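PDB 3MSE: calcium-dependent protein kinase, putative from Plasmodium falciparum, which probably phosphorylates serine and threonine residues of proteins under calcium control, this chain being its C-terminal, calcium-binding EF-hand region. Local coordinates for residues 27-30 against 31-35; 18-21 against 22-26. All blocks are in the same frame, centred on the assembly; numbering follows the deposited sequence. Where two conformers were deposited one is given.

Contact 1: 27-30 against 31-35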
loop_
_atom_site.group_PDB
_atom_site.type_symbol
_atom_site.label_atom_id
_atom_site.label_comp_id
_atom_site.label_asym_id
_atom_site.label_seq_id
_atom_site.Cartn_x
_atom_site.Cartn_y
_atom_site.Cartn_z
ATOM N N MET A 27 10.793 1.692 0.093
ATOM C CA MET A 27 9.341 1.707 -0.064
ATOM C C MET A 27 8.842 0.574 -0.952
ATOM O O MET A 27 7.776 -0.006 -0.701
ATOM C CB MET A 27 8.892 3.057 -0.607
ATOM C CG MET A 27 9.047 4.179 0.390
ATOM S SD MET A 27 8.252 5.683 -0.218
ATOM C CE MET A 27 9.503 6.256 -1.349
ATOM N N ALA A 28 9.619 0.249 -1.985
ATOM C CA ALA A 28 9.263 -0.829 -2.901
ATOM C C ALA A 28 9.233 -2.171 -2.186
ATOM O O ALA A 28 8.394 -3.028 -2.488
ATOM C CB ALA A 28 10.222 -0.885 -4.064
ATOM N N HIS A 29 10.169 -2.361 -1.260
ATOM C CA HIS A 29 10.153 -3.564 -0.443
ATOM C C HIS A 29 8.858 -3.675 0.380
ATOM O O HIS A 29 8.275 -4.756 0.464
ATOM C CB HIS A 29 11.379 -3.696 0.469
ATOM C CG HIS A 29 11.359 -4.964 1.264
ATOM N ND1 HIS A 29 11.062 -4.997 2.612
ATOM C CD2 HIS A 29 11.499 -6.255 0.876
ATOM C CE1 HIS A 29 11.065 -6.252 3.028
ATOM N NE2 HIS A 29 11.323 -7.035 1.994
ATOM N N GLU A 30 8.426 -2.552 0.949
ATOM C CA GLU A 30 7.187 -2.468 1.715
ATOM C C GLU A 30 5.921 -2.754 0.887
ATOM O O GLU A 30 4.925 -3.225 1.435
ATOM C CB GLU A 30 7.085 -1.111 2.424
ATOM C CG GLU A 30 7.167 -1.182 3.950
ATOM C CD GLU A 30 8.559 -1.490 4.478
ATOM O OE1 GLU A 30 9.361 -0.539 4.650
ATOM O OE2 GLU A 30 8.843 -2.679 4.745
ATOM N N LEU A 31 5.969 -2.473 -0.417
ATOM C CA LEU A 31 4.875 -2.788 -1.355
ATOM C C LEU A 31 4.849 -4.273 -1.677
ATOM O O LEU A 31 3.786 -4.878 -1.835
ATOM C CB LEU A 31 5.013 -2.012 -2.677
ATOM C CG LEU A 31 4.273 -0.689 -2.885
ATOM C CD1 LEU A 31 4.388 -0.281 -4.327
ATOM C CD2 LEU A 31 2.807 -0.797 -2.525
ATOM N N SER A 32 6.037 -4.843 -1.798
ATOM C CA SER A 32 6.191 -6.261 -1.996
ATOM C C SER A 32 5.589 -7.049 -0.816
ATOM O O SER A 32 4.909 -8.052 -1.016
ATOM C CB SER A 32 7.670 -6.577 -2.139
ATOM O OG SER A 32 7.828 -7.770 -2.865
ATOM N N VAL A 33 5.842 -6.579 0.404
ATOM C CA VAL A 33 5.373 -7.252 1.623
ATOM C C VAL A 33 3.854 -7.221 1.636
ATOM O O VAL A 33 3.209 -8.257 1.727
ATOM C CB VAL A 33 5.962 -6.603 2.898
ATOM C CG1 VAL A 33 5.203 -7.062 4.170
ATOM C CG2 VAL A 33 7.457 -6.911 3.016
ATOM N N ILE A 34 3.302 -6.019 1.492
ATOM C CA ILE A 34 1.869 -5.805 1.379
ATOM C C ILE A 34 1.245 -6.705 0.316
ATOM O O ILE A 34 0.252 -7.391 0.580
ATOM C CB ILE A 34 1.577 -4.309 1.112
ATOM C CG1 ILE A 34 1.895 -3.503 2.376
ATOM C CG2 ILE A 34 0.137 -4.103 0.651
ATOM C CD1 ILE A 34 1.942 -1.996 2.199
ATOM N N ASN A 35 1.850 -6.717 -0.869
ATOM C CA ASN A 35 1.371 -7.490 -2.010
ATOM C C ASN A 35 1.417 -9.005 -1.781
ATOM O O ASN A 35 0.631 -9.749 -2.366
ATOM C CB ASN A 35 2.180 -7.115 -3.266
ATOM C CG ASN A 35 1.918 -8.045 -4.445
ATOM O OD1 ASN A 35 2.747 -8.891 -4.789
ATOM N ND2 ASN A 35 0.763 -7.897 -5.058
#
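M27-E30 and L31-N35 are successive turns of helix 18-48, joined by i to i+4 backbone hydrogen bonds: L31 N to M27 O, S32 N to A28 O, V33 N to H29 O (3.0 Å) and I34 N to E30 O (3.2 Å). The first is bent, and L31 N adds a weak second bond to A28 O; the last is nearly straight at nitrogen (170°). The main side-chain contact is H29 with V33, one turn on. With CG of H29 anti to its own N (chi1 -178°), the ring starts beside the residue's own carbonyl carbon, where V33 can lay a methyl over one face: CG2 is 4.1 Å from the ring centroid, 29° off the normal, a CH-pi contact that comes closest at CE1 (3.7 Å from V33 CG2). The same methyl rests on the carbonyl oxygen of H29, 3.4 Å from CG2. Further round, I34 folds its longer branch back over the preceding turn, bringing CG1 to 3.2 Å from E30 O. L31 sets its CB against A28 O at 3.5 Å. L31, S32, I34 and N35 meet the second subunit, where L31 packs on M96 and S32 on Y92 of that chain. Helix 18-48 runs on to the calcium-binding loop starting at D49, while here M27, L31 and I34 pack on F109 of helix 109-117, which leads into the other calcium loop.

Contact 2: 18-21 against 22-26; sequences NIRN and IIINI
I24 lies over one face of the R20 guanidinium, its CG1 3.6 Å from R20 NE and offset toward the rim. The arginine chain bends at chi2 and chi3 (-77° and -49°), swinging its end toward I24 and the next turn, where NE and NH2 both bond N21 OD1, at 3.0 Å from NE and 2.8 Å from NH2. This side-on grip keeps the amide oxygen near the guanidinium plane. N25, a turn beyond N21, doubles its hold on N21 O: the backbone N bonds it at 2.9 Å, while ND2 reaches it at 3.0 Å, almost straight (178°), from the opposite face of the carbonyl. I19 and I23 touch through CG2 and CD1, 4.0 Å apart. R20 NH1 bonds T179 and N21 ND2 bonds the carbonyl of Y13, tying this first part of helix 18-48 to the C-terminal end and to helix 4-13. A buried cationic group thus has an amide oxygen at its edge, a hydroxyl partner at NH1 and an aliphatic side chain over one face, an arrangement that would hold its rotation and probably eases the cost of burying its charge.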
loop_
_atom_site.group_PDB
_atom_site.type_symbol
_atom_site.label_atom_id
_atom_site.label_comp_id
_atom_site.label_asym_id
_atom_site.label_seq_id
_atom_site.Cartn_x
_atom_site.Cartn_y
_atom_site.Cartn_z
ATOM N N ASN A 18 20.930 8.224 -7.350
ATOM C CA ASN A 18 20.999 6.891 -6.822
ATOM C C ASN A 18 20.431 6.814 -5.404
ATOM O O ASN A 18 19.678 5.896 -5.092
ATOM C CB ASN A 18 22.429 6.373 -6.900
ATOM C CG ASN A 18 22.801 5.917 -8.298
ATOM O OD1 ASN A 18 22.046 5.186 -8.956
ATOM N ND2 ASN A 18 23.974 6.329 -8.756
ATOM N N ILE A 19 20.721 7.824 -4.587
ATOM C CA ILE A 19 20.202 7.877 -3.203
ATOM C C ILE A 19 18.675 8.014 -3.125
ATOM O O ILE A 19 18.014 7.312 -2.338
ATOM C CB ILE A 19 20.940 8.946 -2.349
ATOM C CG1 ILE A 19 22.413 8.515 -2.168
ATOM C CG2 ILE A 19 20.261 9.134 -0.993
ATOM C CD1 ILE A 19 23.353 9.588 -1.589
ATOM N N ARG A 20 18.102 8.887 -3.952
ATOM C CA ARG A 20 16.634 8.971 -4.074
ATOM C C ARG A 20 16.052 7.611 -4.407
ATOM O O ARG A 20 15.071 7.169 -3.803
ATOM C CB ARG A 20 16.256 9.962 -5.187
ATOM C CG ARG A 20 14.925 10.657 -5.023
ATOM C CD ARG A 20 13.682 9.849 -5.362
ATOM N NE ARG A 20 13.690 9.156 -6.645
ATOM C CZ ARG A 20 12.656 9.105 -7.498
ATOM N NH1 ARG A 20 11.532 9.760 -7.254
ATOM N NH2 ARG A 20 12.762 8.414 -8.622
ATOM N N ASN A 21 16.661 6.942 -5.375
ATOM C CA ASN A 21 16.137 5.670 -5.826
ATOM C C ASN A 21 16.381 4.534 -4.815
ATOM O O ASN A 21 15.587 3.620 -4.719
ATOM C CB ASN A 21 16.688 5.341 -7.213
ATOM C CG ASN A 21 16.113 6.273 -8.301
ATOM O OD1 ASN A 21 15.168 7.014 -8.048
ATOM N ND2 ASN A 21 16.693 6.236 -9.489
ATOM N N ILE A 22 17.464 4.616 -4.059
ATOM C CA ILE A 22 17.683 3.672 -2.949
ATOM C C ILE A 22 16.535 3.775 -1.941
ATOM O O ILE A 22 15.952 2.757 -1.539
ATOM C CB ILE A 22 19.062 3.875 -2.309
ATOM C CG1 ILE A 22 20.118 3.332 -3.270
ATOM C CG2 ILE A 22 19.147 3.110 -0.935
ATOM C CD1 ILE A 22 21.499 3.869 -3.035
ATOM N N ILE A 23 16.190 5.011 -1.592
ATOM C CA ILE A 23 15.040 5.322 -0.753
ATOM C C ILE A 23 13.741 4.791 -1.356
ATOM O O ILE A 23 12.908 4.210 -0.642
ATOM C CB ILE A 23 14.947 6.856 -0.493
ATOM C CG1 ILE A 23 16.172 7.340 0.286
ATOM C CG2 ILE A 23 13.644 7.231 0.264
ATOM C CD1 ILE A 23 16.414 8.871 0.231
ATOM N N ILE A 24 13.561 4.966 -2.671
ATOM C CA ILE A 24 12.408 4.370 -3.359
ATOM C C ILE A 24 12.396 2.841 -3.192
ATOM O O ILE A 24 11.333 2.255 -2.999
ATOM C CB ILE A 24 12.356 4.720 -4.910
ATOM C CG1 ILE A 24 12.164 6.226 -5.173
ATOM C CG2 ILE A 24 11.288 3.903 -5.591
ATOM C CD1 ILE A 24 10.736 6.758 -4.927
ATOM N N ASN A 25 13.560 2.196 -3.290
ATOM C CA ASN A 25 13.641 0.722 -3.096
ATOM C C ASN A 25 13.188 0.212 -1.706
ATOM O O ASN A 25 12.593 -0.864 -1.606
ATOM C CB ASN A 25 15.041 0.183 -3.417
ATOM C CG ASN A 25 15.188 -0.207 -4.875
ATOM O OD1 ASN A 25 15.092 -1.381 -5.220
ATOM N ND2 ASN A 25 15.417 0.787 -5.744
ATOM N N ILE A 26 13.448 1.007 -0.672
ATOM C CA ILE A 26 12.940 0.733 0.683
ATOM C C ILE A 26 11.414 0.673 0.680
ATOM O O ILE A 26 10.809 -0.290 1.175
ATOM C CB ILE A 26 13.426 1.790 1.721
ATOM C CG1 ILE A 26 14.936 1.707 1.895
ATOM C CG2 ILE A 26 12.702 1.600 3.091
ATOM C CD1 ILE A 26 15.545 2.994 2.472
#

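How the contacts relate
Both contacts lie on helix 18-48 and run in series: contact 2, at its N-terminal end, closes at I26, and contact 1 opens at M27, with centres about 14 Å apart and no touch beyond the chain join. Contact 2 sits nearer the second calcium site, the side chain of I23 being about 10 Å from that of D129, about 11 Å from that of D118 and about 13 Å from a bound calcium ion; contact 1 lies away from both calcium sites. Helix 109-117, which ends just before D118, packs on both contacts, meeting I23 and I26 in contact 2. Each contact also meets the second subunit.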